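Local structure of designed helical repeat protein (Synthetic construct, 5CWF) at residues M99-K104 against L147-L152. The protein has no known natural function, being a de novo design made to explore the range of possible helical repeat proteins. Sequence-based numbering, arbitrary orientation. Where two conformers were deposited one is given.
Sequences MLALAK and LAKRVL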
loop_
_atom_site.group_PDB
_atom_site.type_symbol
_atom_site.label_atom_id
_atom_site.label_comp_id
_atom_site.label_asym_id
_atom_site.label_seq_id
_atom_site.Cartn_x
_atom_site.Cartn_y
_atom_site.Cartn_z
ATOM N N MET A 99 -5.504 -2.331 6.705
ATOM C CA MET A 99 -4.762 -2.489 5.484
ATOM C C MET A 99 -5.669 -2.350 4.268
ATOM O O MET A 99 -5.219 -1.873 3.226
ATOM C CB MET A 99 -4.036 -3.838 5.472
ATOM C CG MET A 99 -2.987 -3.959 6.588
ATOM S SD MET A 99 -1.933 -2.527 6.817
ATOM C CE MET A 99 -1.330 -2.884 8.470
ATOM N N LEU A 100 -6.941 -2.735 4.385
ATOM C CA LEU A 100 -7.836 -2.550 3.237
ATOM C C LEU A 100 -8.045 -1.053 2.984
ATOM O O LEU A 100 -8.040 -0.600 1.849
ATOM C CB LEU A 100 -9.167 -3.261 3.452
ATOM C CG LEU A 100 -10.145 -3.151 2.271
ATOM C CD1 LEU A 100 -9.517 -3.752 1.027
ATOM C CD2 LEU A 100 -11.484 -3.815 2.565
ATOM N N ALA A 101 -8.206 -0.291 4.056
ATOM C CA ALA A 101 -8.370 1.158 3.933
ATOM C C ALA A 101 -7.130 1.785 3.306
ATOM O O ALA A 101 -7.238 2.641 2.426
ATOM C CB ALA A 101 -8.657 1.781 5.300
ATOM N N LEU A 102 -5.938 1.350 3.716
ATOM C CA LEU A 102 -4.725 1.908 3.152
ATOM C C LEU A 102 -4.550 1.494 1.694
ATOM O O LEU A 102 -4.170 2.309 0.877
ATOM C CB LEU A 102 -3.502 1.483 3.964
ATOM C CG LEU A 102 -3.473 2.021 5.395
ATOM C CD1 LEU A 102 -2.232 1.499 6.113
ATOM C CD2 LEU A 102 -3.497 3.532 5.435
ATOM N N ALA A 103 -4.870 0.239 1.376
ATOM C CA ALA A 103 -4.769 -0.241 -0.002
ATOM C C ALA A 103 -5.713 0.535 -0.916
ATOM O O ALA A 103 -5.345 0.926 -2.020
ATOM C CB ALA A 103 -5.076 -1.738 -0.070
ATOM N N LYS A 104 -6.921 0.799 -0.433
ATOM C CA LYS A 104 -7.862 1.600 -1.200
ATOM C C LYS A 104 -7.357 3.022 -1.405
ATOM O O LYS A 104 -7.561 3.605 -2.468
ATOM C CB LYS A 104 -9.227 1.636 -0.508
ATOM C CG LYS A 104 -10.026 0.338 -0.642
ATOM C CD LYS A 104 -11.279 0.394 0.226
ATOM C CE LYS A 104 -12.134 -0.860 0.099
ATOM N NZ LYS A 104 -13.320 -0.816 1.011
ATOM N N LEU A 147 -7.043 6.397 11.729
ATOM C CA LEU A 147 -6.118 7.171 10.903
ATOM C C LEU A 147 -6.131 6.721 9.443
ATOM O O LEU A 147 -6.078 7.545 8.544
ATOM C CB LEU A 147 -4.708 7.081 11.450
ATOM C CG LEU A 147 -4.450 7.735 12.801
ATOM C CD1 LEU A 147 -2.954 7.693 13.066
ATOM C CD2 LEU A 147 -4.946 9.175 12.839
ATOM N N ALA A 148 -6.230 5.417 9.220
ATOM C CA ALA A 148 -6.283 4.858 7.872
ATOM C C ALA A 148 -7.531 5.305 7.125
ATOM O O ALA A 148 -7.499 5.557 5.925
ATOM C CB ALA A 148 -6.217 3.317 7.950
ATOM N N LYS A 149 -8.638 5.403 7.853
ATOM C CA LYS A 149 -9.882 5.901 7.283
ATOM C C LYS A 149 -9.690 7.350 6.837
ATOM O O LYS A 149 -10.229 7.788 5.815
ATOM C CB LYS A 149 -11.020 5.838 8.309
ATOM C CG LYS A 149 -11.550 4.447 8.659
ATOM C CD LYS A 149 -11.730 3.543 7.459
ATOM C CE LYS A 149 -12.458 2.264 7.865
ATOM N NZ LYS A 149 -12.184 1.111 6.964
ATOM N N ARG A 150 -8.917 8.105 7.610
ATOM C CA ARG A 150 -8.658 9.511 7.256
ATOM C C ARG A 150 -7.720 9.639 6.054
ATOM O O ARG A 150 -7.872 10.558 5.248
ATOM C CB ARG A 150 -8.085 10.251 8.458
ATOM C CG ARG A 150 -9.111 10.421 9.552
ATOM C CD ARG A 150 -8.537 11.047 10.808
ATOM N NE ARG A 150 -7.884 12.325 10.542
ATOM C CZ ARG A 150 -6.883 12.819 11.266
ATOM N NH1 ARG A 150 -6.447 12.167 12.335
ATOM N NH2 ARG A 150 -6.337 13.983 10.942
ATOM N N VAL A 151 -6.790 8.702 5.907
ATOM C CA VAL A 151 -5.901 8.684 4.747
ATOM C C VAL A 151 -6.719 8.448 3.479
ATOM O O VAL A 151 -6.536 9.132 2.463
ATOM C CB VAL A 151 -4.821 7.582 4.882
ATOM C CG1 VAL A 151 -3.986 7.476 3.596
ATOM C CG2 VAL A 151 -3.910 7.878 6.050
ATOM N N LEU A 152 -7.651 7.509 3.552
ATOM C CA LEU A 152 -8.533 7.224 2.428
ATOM C C LEU A 152 -9.361 8.453 2.069
ATOM O O LEU A 152 -9.507 8.786 0.879
ATOM C CB LEU A 152 -9.415 5.995 2.754
ATOM C CG LEU A 152 -10.476 5.579 1.732
ATOM C CD1 LEU A 152 -9.853 5.396 0.341
ATOM C CD2 LEU A 152 -11.146 4.292 2.173
HETATM O O HOH W 1 -11.992 0.650 3.725
#
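Ala148 meets the segment 99-104 with its methyl group, which takes contacts from two neighbouring residues at once. Its CB lies 3.7 Å from Leu102 CD2 and 3.9 Å from Ala101 CB, so the two alanine methyls touch obliquely, side to side, while the leucine branch comes in beside them. Leu102 CB does not itself aim at helix 138-156; with CG anti to the carbonyl carbon (chi1 -65°), the isobutyl group swings over and brings CD2 across. That same methyl also comes within 4.3 Å of Val151 CB, a looser touch on the buried side, where Ile128 of helix 115-134 packs on both Leu102 and Val151.

Small residues at the meeting point let the axes of the two short segments approach to 8.3 Å, running in nearly the same direction at 17°. Helices 93-111 and 138-156 are second neighbours in the chain. Such side-by-side, nearly parallel packing, with the intervening helix 115-134 in the other layer, is characteristic of alpha-helical repeat folds.

Further along, Leu152 reaches forward to Lys104, the last residue of 99-104. Its CD1 rests 3.9 Å from Lys104 CB, against the base of that side chain, while Leu152 CB lies beside the carbonyl oxygen of Ala101.

No direct hydrogen bond crosses the interface; the polar part is confined to its solvent-facing edge. In one of its two conformers Lys149 bends at chi2 (-43°) and carries NZ to 4.0 Å from Ala101 CB, a tentative contact. Lys104 instead runs out extended, and its NZ remains 6.4 Å from Lys149 NZ in that conformer. A water between the two ammonium groups accepts a weak hydrogen bond from each, a bridge equally tentative.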